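Lectin (Cicer arietinum, PDB 3V6N) agglutinates red blood cells as a chickpea seed albumin with a four-bladed hemopexin-type beta-propeller, and binds calcium and sodium ions in its central channel. Local coordinates at residues R11-N16 / Y88-D93; I120-R125 / D174-S179; N183-F188 / I196-G201. All blocks are in the same frame, centred on the assembly; numbering follows the deposited sequence.

Contact 2 is the core of the three, its centre about 3 Å from the centre of the chain, where the innermost strands of two blades run side by side and share two metal ions. Contact 3 lies farther out, inside one of those blades, and joins its second and third strands by ordinary antiparallel pairing; strands 175-178 and 184-189 are neighbours in that sheet, so contacts 2 and 3 touch. Contact 1 is a meeting of loops, partly open to solvent, with one weak bond, a proline and a stacked Arg-His pair. Arg11 links it to contact 2 through a probable hydrogen bond from NH1 to Ser179 O.

Contact 1 (R11-N16 / Y88-D93); sequences RSSRNN and YAPHSD
Tyr88 and Pro90 fill the tight side of this contact, pressed against Ser12 and Ser13. The Tyr88 hydroxyl points at the backbone between the two serines, and Ser13 N lies 3.1 Å from Tyr88 OH near the plane of the ring; with an angle of 128° at the hydrogen, this bond is weak. The stronger partner of the hydroxyl is Asp69. Beside it, Pro90 CG sits 3.7 Å from Ser13 OG, which also bonds to Asn73, while Ser12 OG faces the CE2 edge of the tyrosine. Ser12 OG is turned back on its own loop: it accepts from Arg14 N at 3.1 Å, closing an ST turn. The loop after the inner strand 6-11 of one propeller blade thus packs on a type II turn, Ala89 to Ser92, that follows strand 82-87 of the next. On the solvent side, exposed Arg14 and His91 carry the contact. The Arg14 chain bends at chi2 (-72°), passes Pro90 CB, and lays its guanidinium on the His91 ring, planes 10° apart and centres 4.7 Å. The overlap is offset, NH1 lying over the rim near His91 CD2 at 3.7 Å. Glu17 OE1 bonds to His91 NE2, which probably limits imidazole rotation.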
ATOM      1  N   ARG A  11       2.095  -1.848 -23.202  1.00 12.10           N
ATOM      2  CA  ARG A  11       2.272  -2.699 -24.362  1.00 12.54           C
ATOM      3  C   ARG A  11       2.767  -4.065 -23.899  1.00 12.57           C
ATOM      4  O   ARG A  11       3.681  -4.131 -23.081  1.00 12.03           O
ATOM      5  CB  ARG A  11       3.345  -2.066 -25.256  1.00 12.93           C
ATOM      6  CG  ARG A  11       3.631  -2.837 -26.528  1.00 13.71           C
ATOM      7  CD  ARG A  11       4.724  -2.195 -27.357  1.00 14.02           C
ATOM      8  NE  ARG A  11       5.960  -2.012 -26.595  1.00 13.96           N
ATOM      9  CZ  ARG A  11       6.937  -1.203 -26.973  1.00 14.35           C
ATOM     10  NH1 ARG A  11       6.807  -0.497 -28.103  1.00 14.61           N
ATOM     11  NH2 ARG A  11       8.025  -1.077 -26.222  1.00 14.13           N
ATOM     12  N   SER A  12       2.168  -5.140 -24.407  1.00 12.84           N
ATOM     13  CA  SER A  12       2.696  -6.499 -24.200  1.00 13.44           C
ATOM     14  C   SER A  12       3.922  -6.805 -25.062  1.00 14.14           C
ATOM     15  O   SER A  12       4.134  -6.182 -26.111  1.00 13.75           O
ATOM     16  CB  SER A  12       1.636  -7.539 -24.527  1.00 13.63           C
ATOM     17  OG  SER A  12       2.088  -8.845 -24.180  1.00 13.92           O
ATOM     18  N   SER A  13       4.717  -7.784 -24.628  1.00 14.91           N
ATOM     19  CA  SER A  13       5.788  -8.340 -25.480  1.00 16.40           C
ATOM     20  C   SER A  13       5.227  -9.177 -26.643  1.00 16.93           C
ATOM     21  O   SER A  13       5.927  -9.415 -27.628  1.00 17.68           O
ATOM     22  CB  SER A  13       6.751  -9.204 -24.671  1.00 16.97           C
ATOM     23  OG  SER A  13       6.052 -10.331 -24.146  1.00 17.57           O
ATOM     24  N   ARG A  14       3.986  -9.646 -26.523  1.00 17.10           N
ATOM     25  CA  ARG A  14       3.295 -10.254 -27.672  1.00 17.87           C
ATOM     26  C   ARG A  14       2.875  -9.173 -28.702  1.00 17.63           C
ATOM     27  O   ARG A  14       2.299  -8.141 -28.325  1.00 15.97           O
ATOM     28  CB  ARG A  14       2.069 -11.046 -27.209  1.00 18.71           C
ATOM     29  CG  ARG A  14       2.376 -12.125 -26.170  1.00 20.00           C
ATOM     30  CD  ARG A  14       3.107 -13.263 -26.856  1.00 21.86           C
ATOM     31  NE  ARG A  14       3.502 -14.327 -25.939  1.00 22.74           N
ATOM     32  CZ  ARG A  14       2.815 -15.446 -25.748  1.00 23.23           C
ATOM     33  NH1 ARG A  14       1.671 -15.659 -26.395  1.00 22.80           N
ATOM     34  NH2 ARG A  14       3.284 -16.353 -24.903  1.00 24.55           N
ATOM     35  N   ASN A  15       3.172  -9.432 -29.981  1.00 17.70           N
ATOM     36  CA  ASN A  15       2.816  -8.546 -31.094  1.00 18.23           C
ATOM     37  C   ASN A  15       1.367  -8.065 -31.048  1.00 17.16           C
ATOM     38  O   ASN A  15       0.445  -8.872 -30.923  1.00 17.13           O
ATOM     39  CB  ASN A  15       3.073  -9.241 -32.457  1.00 19.96           C
ATOM     40  CG  ASN A  15       4.558  -9.544 -32.716  1.00 21.76           C
ATOM     41  OD1 ASN A  15       5.445  -9.002 -32.056  1.00 22.52           O
ATOM     42  ND2 ASN A  15       4.830 -10.421 -33.705  1.00 22.30           N
ATOM     43  N   ASN A  16       1.178  -6.745 -31.114  1.00 16.58           N
ATOM     44  CA  ASN A  16      -0.162  -6.126 -31.213  1.00 16.38           C
ATOM     45  C   ASN A  16      -1.121  -6.378 -30.043  1.00 15.59           C
ATOM     46  O   ASN A  16      -2.329  -6.288 -30.208  1.00 15.81           O
ATOM     47  CB  ASN A  16      -0.839  -6.449 -32.568  1.00 17.12           C
ATOM     48  CG  ASN A  16       0.013  -6.037 -33.760  1.00 17.96           C
ATOM     49  OD1 ASN A  16       0.823  -5.126 -33.669  1.00 18.87           O
ATOM     50  ND2 ASN A  16      -0.141  -6.726 -34.861  1.00 18.73           N
ATOM     51  N   TYR A  88       4.693 -10.038 -15.849  1.00 15.58           N
ATOM     52  CA  TYR A  88       3.280 -10.207 -16.210  1.00 16.14           C
ATOM     53  C   TYR A  88       3.004 -11.473 -17.044  1.00 16.78           C
ATOM     54  O   TYR A  88       1.849 -11.762 -17.382  1.00 16.65           O
ATOM     55  CB  TYR A  88       2.702  -8.941 -16.879  1.00 15.39           C
ATOM     56  CG  TYR A  88       3.403  -8.497 -18.156  1.00 15.57           C
ATOM     57  CD1 TYR A  88       4.457  -7.572 -18.111  1.00 15.58           C
ATOM     58  CD2 TYR A  88       3.002  -8.978 -19.408  1.00 15.38           C
ATOM     59  CE1 TYR A  88       5.097  -7.156 -19.257  1.00 15.31           C
ATOM     60  CE2 TYR A  88       3.646  -8.581 -20.572  1.00 15.52           C
ATOM     61  CZ  TYR A  88       4.682  -7.665 -20.494  1.00 15.90           C
ATOM     62  OH  TYR A  88       5.326  -7.242 -21.633  1.00 16.01           O
ATOM     63  N   ALA A  89       4.069 -12.214 -17.370  1.00 17.63           N
ATOM     64  CA  ALA A  89       3.963 -13.592 -17.880  1.00 18.84           C
ATOM     65  C   ALA A  89       2.777 -13.798 -18.828  1.00 19.15           C
ATOM     66  O   ALA A  89       1.827 -14.499 -18.479  1.00 18.25           O
ATOM     67  CB  ALA A  89       3.861 -14.566 -16.708  1.00 19.66           C
ATOM     68  N   PRO A  90       2.843 -13.199 -20.030  1.00 19.94           N
ATOM     69  CA  PRO A  90       1.696 -13.114 -20.936  1.00 21.23           C
ATOM     70  C   PRO A  90       1.067 -14.461 -21.240  1.00 23.29           C
ATOM     71  O   PRO A  90       1.782 -15.411 -21.586  1.00 23.56           O
ATOM     72  CB  PRO A  90       2.297 -12.548 -22.226  1.00 20.78           C
ATOM     73  CG  PRO A  90       3.595 -11.941 -21.842  1.00 20.59           C
ATOM     74  CD  PRO A  90       4.082 -12.684 -20.641  1.00 20.13           C
ATOM     75  N   HIS A  91      -0.255 -14.547 -21.108  1.00 24.86           N
ATOM     76  CA  HIS A  91      -1.001 -15.754 -21.500  1.00 27.57           C
ATOM     77  C   HIS A  91      -0.718 -16.948 -20.630  1.00 30.21           C
ATOM     78  O   HIS A  91      -0.988 -18.077 -21.028  1.00 31.30           O
ATOM     79  CB  HIS A  91      -0.712 -16.130 -22.957  1.00 27.38           C
ATOM     80  CG  HIS A  91      -1.177 -15.104 -23.953  1.00 28.61           C
ATOM     81  ND1 HIS A  91      -2.192 -15.331 -24.802  1.00 29.64           N
ATOM     82  CD2 HIS A  91      -0.733 -13.805 -24.207  1.00 28.34           C
ATOM     83  CE1 HIS A  91      -2.389 -14.239 -25.567  1.00 29.28           C
ATOM     84  NE2 HIS A  91      -1.496 -13.307 -25.200  1.00 28.77           N
ATOM     85  N   SER A  92      -0.163 -16.725 -19.442  1.00 32.69           N
ATOM     86  CA  SER A  92       0.143 -17.840 -18.548  1.00 33.59           C
ATOM     87  C   SER A  92      -0.233 -17.570 -17.099  1.00 34.34           C
ATOM     88  O   SER A  92      -0.828 -16.535 -16.768  1.00 32.79           O
ATOM     89  CB  SER A  92       1.617 -18.276 -18.667  1.00 33.65           C
ATOM     90  OG  SER A  92       2.472 -17.447 -17.897  1.00 34.94           O
ATOM     91  N   ASP A  93       0.132 -18.532 -16.257  1.00 36.28           N
ATOM     92  CA  ASP A  93      -0.197 -18.584 -14.844  1.00 36.96           C
ATOM     93  C   ASP A  93       0.899 -17.922 -14.016  1.00 33.89           C
ATOM     94  O   ASP A  93       0.722 -17.664 -12.838  1.00 33.63           O
ATOM     95  CB  ASP A  93      -0.263 -20.061 -14.440  1.00 42.76           C
ATOM     96  CG  ASP A  93      -1.563 -20.430 -13.756  1.00 47.34           C
ATOM     97  OD1 ASP A  93      -2.518 -19.614 -13.789  1.00 50.64           O
ATOM     98  OD2 ASP A  93      -1.633 -21.555 -13.205  1.00 50.69           O
TER

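Contact 2 (I120-R125 / D174-S179); sequences IDAAFR and DSAFAS. With CA (calcium ion), chain D; NA (sodium ion), chain G.
With chi1 at 72°, Phe124 CG stands between backbone N and carbonyl carbon, leaving the near part of the ring by two methyls while its far end leads away. Its CD1 comes within 4.0 Å of Ala176 CB and its CD2 within 4.3 Å of Ala178 CB, while CB rests on the peptide between Phe177 and Ala178. Farther back, Ala122 CB packs on Ser175 N at 3.7 Å. The axes of strands 122-125 and 175-178 approach to 5.1 Å, a closeness consistent with the alanines on their facing sides, and run parallel within 2°, yet share no backbone hydrogen bonds. They are innermost strands of two blades of the four-bladed hemopexin propeller, lining its central channel, joined instead by metal ions. Asp121 O and Asp174 O, only 2.8 Å apart, both coordinate calcium, at 2.4 and 2.3 Å; two waters and the backbone carbonyls of Asn7 and Asp65 share the ion. Each aspartate opens a classic beta bulge, against Phe135 and Phe188. One level along the channel, Ala123 O and Ala176 O converge on sodium, and the carbonyls of Ala9 and Ser67 bring in the other two blades. The cations probably offset repulsion between such closely spaced carbonyl oxygens.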
ATOM      1  N   ILE A 120       1.694   9.064 -10.295  1.00 16.13           N
ATOM      2  CA  ILE A 120       1.936   9.372 -11.705  1.00 15.80           C
ATOM      3  C   ILE A 120       0.638   9.134 -12.468  1.00 15.41           C
ATOM      4  O   ILE A 120      -0.073   8.161 -12.179  1.00 15.44           O
ATOM      5  CB  ILE A 120       3.119   8.534 -12.241  1.00 16.05           C
ATOM      6  CG1 ILE A 120       4.294   8.679 -11.254  1.00 16.67           C
ATOM      7  CG2 ILE A 120       3.480   8.949 -13.670  1.00 15.50           C
ATOM      8  CD1 ILE A 120       5.575   7.954 -11.617  1.00 17.45           C
ATOM      9  N   ASP A 121       0.308  10.037 -13.399  1.00 14.49           N
ATOM     10  CA  ASP A 121      -0.904   9.914 -14.215  1.00 14.08           C
ATOM     11  C   ASP A 121      -0.808   8.832 -15.304  1.00 13.17           C
ATOM     12  O   ASP A 121      -1.737   8.060 -15.495  1.00 12.30           O
ATOM     13  CB  ASP A 121      -1.233  11.243 -14.917  1.00 14.64           C
ATOM     14  CG  ASP A 121      -1.723  12.331 -13.962  1.00 15.51           C
ATOM     15  OD1 ASP A 121      -2.191  12.025 -12.847  1.00 16.45           O
ATOM     16  OD2 ASP A 121      -1.655  13.511 -14.346  1.00 15.74           O
ATOM     17  N   ALA A 122       0.306   8.837 -16.040  1.00 12.83           N
ATOM     18  CA  ALA A 122       0.444   8.092 -17.287  1.00 12.74           C
ATOM     19  C   ALA A 122       1.922   7.930 -17.620  1.00 12.83           C
ATOM     20  O   ALA A 122       2.759   8.719 -17.169  1.00 12.97           O
ATOM     21  CB  ALA A 122      -0.285   8.802 -18.439  1.00 12.80           C
ATOM     22  N   ALA A 123       2.243   6.896 -18.400  1.00 12.41           N
ATOM     23  CA  ALA A 123       3.622   6.626 -18.765  1.00 12.25           C
ATOM     24  C   ALA A 123       3.666   5.805 -20.030  1.00 12.31           C
ATOM     25  O   ALA A 123       2.764   4.997 -20.280  1.00 11.94           O
ATOM     26  CB  ALA A 123       4.331   5.890 -17.642  1.00 11.95           C
ATOM     27  N   PHE A 124       4.696   6.014 -20.841  1.00 12.38           N
ATOM     28  CA  PHE A 124       4.935   5.090 -21.941  1.00 12.98           C
ATOM     29  C   PHE A 124       6.415   4.883 -22.258  1.00 13.42           C
ATOM     30  O   PHE A 124       7.237   5.780 -22.067  1.00 13.52           O
ATOM     31  CB  PHE A 124       4.094   5.405 -23.201  1.00 12.66           C
ATOM     32  CG  PHE A 124       4.530   6.628 -23.964  1.00 12.73           C
ATOM     33  CD1 PHE A 124       3.906   7.855 -23.753  1.00 12.65           C
ATOM     34  CD2 PHE A 124       5.515   6.540 -24.941  1.00 12.98           C
ATOM     35  CE1 PHE A 124       4.280   8.979 -24.472  1.00 13.06           C
ATOM     36  CE2 PHE A 124       5.899   7.671 -25.667  1.00 13.27           C
ATOM     37  CZ  PHE A 124       5.275   8.887 -25.435  1.00 13.24           C
ATOM     38  N   ARG A 125       6.715   3.679 -22.726  1.00 13.81           N
ATOM     39  CA  ARG A 125       8.070   3.242 -23.033  1.00 15.00           C
ATOM     40  C   ARG A 125       8.565   3.854 -24.341  1.00 15.59           C
ATOM     41  O   ARG A 125       7.917   3.704 -25.377  1.00 16.25           O
ATOM     42  CB  ARG A 125       8.103   1.698 -23.090  1.00 14.65           C
ATOM     43  CG  ARG A 125       9.427   1.063 -23.452  1.00 15.08           C
ATOM     44  CD  ARG A 125      10.439   1.129 -22.322  1.00 15.22           C
ATOM     45  NE  ARG A 125      11.479   0.128 -22.544  1.00 15.53           N
ATOM     46  CZ  ARG A 125      12.619   0.342 -23.196  1.00 15.97           C
ATOM     47  NH1 ARG A 125      12.898   1.542 -23.717  1.00 15.99           N
ATOM     48  NH2 ARG A 125      13.480  -0.657 -23.340  1.00 16.10           N
ATOM     49  N   ASP A 174      -4.582  10.640 -18.907  1.00 20.81           N
ATOM     50  CA  ASP A 174      -5.099   9.699 -17.911  1.00 20.63           C
ATOM     51  C   ASP A 174      -4.304   8.396 -17.985  1.00 18.52           C
ATOM     52  O   ASP A 174      -4.118   7.718 -16.980  1.00 17.98           O
ATOM     53  CB  ASP A 174      -6.597   9.402 -18.155  1.00 22.52           C
ATOM     54  CG  ASP A 174      -7.524  10.523 -17.680  1.00 26.16           C
ATOM     55  OD1 ASP A 174      -7.014  11.483 -17.058  1.00 28.99           O
ATOM     56  OD2 ASP A 174      -8.776  10.448 -17.916  1.00 26.21           O
ATOM     57  N   SER A 175      -3.824   8.083 -19.189  1.00 17.36           N
ATOM     58  CA  SER A 175      -3.265   6.788 -19.523  1.00 16.66           C
ATOM     59  C   SER A 175      -2.550   6.836 -20.870  1.00 15.76           C
ATOM     60  O   SER A 175      -2.861   7.689 -21.697  1.00 16.35           O
ATOM     61  CB  SER A 175      -4.403   5.770 -19.581  1.00 17.95           C
ATOM     62  OG  SER A 175      -3.907   4.515 -19.928  1.00 20.09           O
ATOM     63  N   ALA A 176      -1.605   5.920 -21.085  1.00 14.26           N
ATOM     64  CA  ALA A 176      -0.836   5.828 -22.331  1.00 13.54           C
ATOM     65  C   ALA A 176      -0.168   4.454 -22.522  1.00 12.90           C
ATOM     66  O   ALA A 176       0.129   3.750 -21.537  1.00 12.49           O
ATOM     67  CB  ALA A 176       0.231   6.919 -22.379  1.00 13.49           C
ATOM     68  N   PHE A 177       0.048   4.074 -23.779  1.00 12.23           N
ATOM     69  CA  PHE A 177       0.950   2.980 -24.107  1.00 12.31           C
ATOM     70  C   PHE A 177       1.645   3.195 -25.446  1.00 12.62           C
ATOM     71  O   PHE A 177       1.147   3.920 -26.322  1.00 12.63           O
ATOM     72  CB  PHE A 177       0.309   1.564 -23.968  1.00 12.00           C
ATOM     73  CG  PHE A 177      -0.662   1.175 -25.073  1.00 12.11           C
ATOM     74  CD1 PHE A 177      -2.029   1.416 -24.940  1.00 12.13           C
ATOM     75  CD2 PHE A 177      -0.218   0.478 -26.206  1.00 12.13           C
ATOM     76  CE1 PHE A 177      -2.931   1.026 -25.929  1.00 12.35           C
ATOM     77  CE2 PHE A 177      -1.111   0.077 -27.195  1.00 12.32           C
ATOM     78  CZ  PHE A 177      -2.471   0.343 -27.061  1.00 12.42           C
ATOM     79  N   ALA A 178       2.826   2.604 -25.572  1.00 12.77           N
ATOM     80  CA  ALA A 178       3.597   2.716 -26.791  1.00 13.66           C
ATOM     81  C   ALA A 178       3.145   1.617 -27.759  1.00 14.28           C
ATOM     82  O   ALA A 178       2.825   0.517 -27.350  1.00 14.27           O
ATOM     83  CB  ALA A 178       5.088   2.602 -26.485  1.00 14.01           C
ATOM     84  N   SER A 179       3.085   1.935 -29.038  1.00 15.00           N
ATOM     85  CA  SER A 179       2.672   0.967 -30.041  1.00 15.59           C
ATOM     86  C   SER A 179       3.828   0.045 -30.371  1.00 16.51           C
ATOM     87  O   SER A 179       4.997   0.374 -30.104  1.00 15.59           O
ATOM     88  CB  SER A 179       2.259   1.697 -31.313  1.00 15.74           C
ATOM     89  OG  SER A 179       1.725   0.812 -32.282  1.00 15.74           O
TER
HETATM   90 CA    CA D 229      -3.809   7.159 -14.776  1.00 10.59          CA
HETATM   91 NA    NA G 232       1.359   3.215 -19.781  1.00 11.98          NA
HETATM   92  O   HOH W   1      -3.122   7.874 -12.448  1.00 15.84           O
HETATM   93  O   HOH W   2      -4.891   9.239 -14.460  1.00 18.04           O

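Contact 3 (N183-F188 / I196-G201); sequences NEAYLF and INFTPG. With SO4 (sulfate ion), chain H.
Ala185 CB lies in the apolar centre of this hairpin, 4.1 Å from Ile196 CG1 and 4.0 Å from Phe198 CE1. The Leu187 side chain crosses that of Ile196 at about a right angle, CD1 touching CG2. Phe198 is turned by its chi1 of 67° to tuck the ring under Asn183: Asn183 CA sits over one face, off-centre, 4.2 Å from the ring centroid in a CH-pi contact. Phe124 meets the same ring edge-to-face, so the patch continues into the neighbouring blade. The patch is carried by the antiparallel ladder of strands 184-189 and 192-197, second and third of a propeller blade. Ala185 and Ile196 form a hydrogen-bonded pair, with Ile196 N reaching Ala185 O at 2.9 Å; Glu184 and Asn197 are the non-hydrogen-bonded pair beside it. Past the strand end, Phe198 N bonds to Asn183 O at 2.9 Å and 161°. At the polar edge the Glu184 carboxylate and Asn197 amide planes stand 74° apart, Glu184 CG meeting Asn197 ND2, while Asn183 OD1 bonds to Thr127. Across these two segments the directional hold therefore comes from main-chain bonds, and the side chains contribute mainly apolar and van der Waals packing.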
ATOM      1  N   ASN A 183       7.915   4.303 -32.911  1.00 26.11           N
ATOM      2  CA  ASN A 183       7.747   5.743 -32.705  1.00 26.12           C
ATOM      3  C   ASN A 183       6.288   6.202 -32.725  1.00 24.81           C
ATOM      4  O   ASN A 183       6.003   7.363 -33.014  1.00 25.46           O
ATOM      5  CB  ASN A 183       8.611   6.551 -33.697  1.00 28.07           C
ATOM      6  CG  ASN A 183      10.104   6.489 -33.377  1.00 30.37           C
ATOM      7  OD1 ASN A 183      10.514   6.268 -32.230  1.00 32.70           O
ATOM      8  ND2 ASN A 183      10.927   6.700 -34.394  1.00 30.54           N
ATOM      9  N   GLU A 184       5.366   5.288 -32.427  1.00 23.13           N
ATOM     10  CA  GLU A 184       3.973   5.654 -32.181  1.00 21.56           C
ATOM     11  C   GLU A 184       3.562   5.274 -30.770  1.00 19.57           C
ATOM     12  O   GLU A 184       4.095   4.325 -30.180  1.00 19.06           O
ATOM     13  CB  GLU A 184       3.013   5.014 -33.189  1.00 22.52           C
ATOM     14  CG  GLU A 184       3.093   5.623 -34.576  1.00 24.42           C
ATOM     15  CD  GLU A 184       2.029   5.117 -35.528  1.00 26.27           C
ATOM     16  OE1 GLU A 184       1.028   4.471 -35.104  1.00 26.22           O
ATOM     17  OE2 GLU A 184       2.195   5.395 -36.731  1.00 28.45           O
ATOM     18  N   ALA A 185       2.613   6.038 -30.249  1.00 17.37           N
ATOM     19  CA  ALA A 185       2.104   5.866 -28.912  1.00 15.96           C
ATOM     20  C   ALA A 185       0.656   6.339 -28.895  1.00 15.39           C
ATOM     21  O   ALA A 185       0.249   7.169 -29.727  1.00 15.44           O
ATOM     22  CB  ALA A 185       2.949   6.658 -27.926  1.00 15.84           C
ATOM     23  N   TYR A 186      -0.115   5.799 -27.960  1.00 14.33           N
ATOM     24  CA  TYR A 186      -1.490   6.201 -27.757  1.00 14.07           C
ATOM     25  C   TYR A 186      -1.609   6.950 -26.436  1.00 13.72           C
ATOM     26  O   TYR A 186      -1.044   6.533 -25.421  1.00 13.44           O
ATOM     27  CB  TYR A 186      -2.419   4.987 -27.742  1.00 13.84           C
ATOM     28  CG  TYR A 186      -2.448   4.196 -29.040  1.00 14.45           C
ATOM     29  CD1 TYR A 186      -3.427   4.435 -30.013  1.00 14.61           C
ATOM     30  CD2 TYR A 186      -1.498   3.210 -29.296  1.00 14.09           C
ATOM     31  CE1 TYR A 186      -3.453   3.707 -31.203  1.00 14.82           C
ATOM     32  CE2 TYR A 186      -1.520   2.490 -30.476  1.00 14.40           C
ATOM     33  CZ  TYR A 186      -2.501   2.734 -31.420  1.00 14.52           C
ATOM     34  OH  TYR A 186      -2.506   1.997 -32.580  1.00 15.09           O
ATOM     35  N   LEU A 187      -2.334   8.057 -26.462  1.00 13.56           N
ATOM     36  CA  LEU A 187      -2.643   8.834 -25.260  1.00 13.94           C
ATOM     37  C   LEU A 187      -4.134   8.745 -25.021  1.00 13.95           C
ATOM     38  O   LEU A 187      -4.907   8.785 -25.956  1.00 14.43           O
ATOM     39  CB  LEU A 187      -2.223  10.301 -25.430  1.00 14.05           C
ATOM     40  CG  LEU A 187      -0.822  10.605 -25.989  1.00 14.14           C
ATOM     41  CD1 LEU A 187      -0.609  12.117 -26.067  1.00 14.43           C
ATOM     42  CD2 LEU A 187       0.286   9.948 -25.161  1.00 13.71           C
ATOM     43  N   PHE A 188      -4.543   8.615 -23.770  1.00 14.34           N
ATOM     44  CA  PHE A 188      -5.968   8.518 -23.453  1.00 14.98           C
ATOM     45  C   PHE A 188      -6.397   9.597 -22.466  1.00 15.60           C
ATOM     46  O   PHE A 188      -5.642   9.959 -21.553  1.00 15.10           O
ATOM     47  CB  PHE A 188      -6.308   7.119 -22.907  1.00 14.73           C
ATOM     48  CG  PHE A 188      -5.958   6.000 -23.862  1.00 14.95           C
ATOM     49  CD1 PHE A 188      -4.748   5.324 -23.753  1.00 14.89           C
ATOM     50  CD2 PHE A 188      -6.834   5.640 -24.885  1.00 15.39           C
ATOM     51  CE1 PHE A 188      -4.420   4.299 -24.642  1.00 15.19           C
ATOM     52  CE2 PHE A 188      -6.513   4.628 -25.784  1.00 15.43           C
ATOM     53  CZ  PHE A 188      -5.303   3.954 -25.662  1.00 15.13           C
ATOM     54  N   ILE A 196      -0.114   9.492 -31.502  1.00 21.22           N
ATOM     55  CA  ILE A 196       0.977  10.413 -31.832  1.00 22.27           C
ATOM     56  C   ILE A 196       2.185   9.698 -32.454  1.00 24.16           C
ATOM     57  O   ILE A 196       2.382   8.499 -32.239  1.00 24.41           O
ATOM     58  CB  ILE A 196       1.420  11.245 -30.605  1.00 21.89           C
ATOM     59  CG1 ILE A 196       2.140  10.372 -29.574  1.00 21.58           C
ATOM     60  CG2 ILE A 196       0.220  11.934 -29.963  1.00 21.77           C
ATOM     61  CD1 ILE A 196       2.866  11.142 -28.496  1.00 21.40           C
ATOM     62  N   ASN A 197       2.966  10.428 -33.249  1.00 26.96           N
ATOM     63  CA  ASN A 197       4.275   9.966 -33.734  1.00 29.12           C
ATOM     64  C   ASN A 197       5.317  10.836 -33.053  1.00 31.76           C
ATOM     65  O   ASN A 197       5.194  12.069 -33.044  1.00 33.38           O
ATOM     66  CB  ASN A 197       4.393  10.062 -35.260  1.00 31.09           C
ATOM     67  CG  ASN A 197       5.683   9.431 -35.802  1.00 33.98           C
ATOM     68  OD1 ASN A 197       6.742  10.071 -35.860  1.00 35.88           O
ATOM     69  ND2 ASN A 197       5.593   8.175 -36.220  1.00 33.35           N
ATOM     70  N   PHE A 198       6.317  10.203 -32.443  1.00 31.42           N
ATOM     71  CA  PHE A 198       7.320  10.942 -31.668  1.00 31.51           C
ATOM     72  C   PHE A 198       8.732  10.553 -32.119  1.00 31.11           C
ATOM     73  O   PHE A 198       8.946   9.450 -32.628  1.00 29.63           O
ATOM     74  CB  PHE A 198       7.125  10.747 -30.138  1.00 31.24           C
ATOM     75  CG  PHE A 198       7.381   9.334 -29.656  1.00 31.65           C
ATOM     76  CD1 PHE A 198       6.395   8.358 -29.746  1.00 31.17           C
ATOM     77  CD2 PHE A 198       8.618   8.978 -29.120  1.00 31.39           C
ATOM     78  CE1 PHE A 198       6.638   7.056 -29.320  1.00 32.06           C
ATOM     79  CE2 PHE A 198       8.871   7.684 -28.689  1.00 30.91           C
ATOM     80  CZ  PHE A 198       7.879   6.715 -28.790  1.00 32.76           C
ATOM     81  N   THR A 199       9.664  11.494 -31.966  1.00 31.60           N
ATOM     82  CA  THR A 199      11.095  11.247 -32.147  1.00 31.71           C
ATOM     83  C   THR A 199      11.819  11.692 -30.878  1.00 31.68           C
ATOM     84  O   THR A 199      11.828  12.883 -30.551  1.00 30.52           O
ATOM     85  CB  THR A 199      11.656  12.011 -33.362  1.00 33.29           C
ATOM     86  OG1 THR A 199      10.971  11.584 -34.543  1.00 32.75           O
ATOM     87  CG2 THR A 199      13.170  11.758 -33.525  1.00 33.21           C
ATOM     88  N   PRO A 200      12.398  10.730 -30.140  1.00 32.52           N
ATOM     89  CA  PRO A 200      13.093  10.992 -28.877  1.00 33.32           C
ATOM     90  C   PRO A 200      14.132  12.099 -29.012  1.00 35.27           C
ATOM     91  O   PRO A 200      14.947  12.071 -29.940  1.00 34.10           O
ATOM     92  CB  PRO A 200      13.784   9.657 -28.583  1.00 32.92           C
ATOM     93  CG  PRO A 200      12.890   8.643 -29.211  1.00 31.87           C
ATOM     94  CD  PRO A 200      12.363   9.290 -30.459  1.00 32.28           C
ATOM     95  N   GLY A 201      14.076  13.074 -28.103  1.00 37.06           N
ATOM     96  CA  GLY A 201      15.052  14.159 -28.056  1.00 38.34           C
ATOM     97  C   GLY A 201      14.809  15.264 -29.072  1.00 41.92           C
ATOM     98  O   GLY A 201      15.548  16.247 -29.114  1.00 39.87           O
TER
HETATM   99  S   SO4 H 233      11.323  14.701 -25.831  1.00 21.00           S
HETATM  100  O1  SO4 H 233      11.553  15.799 -26.795  1.00 26.94           O
HETATM  101  O2  SO4 H 233      12.145  13.533 -26.180  1.00 22.70           O
HETATM  102  O3  SO4 H 233      11.659  15.180 -24.486  1.00 23.34           O
HETATM  103  O4  SO4 H 233       9.895  14.407 -26.007  1.00 25.16           O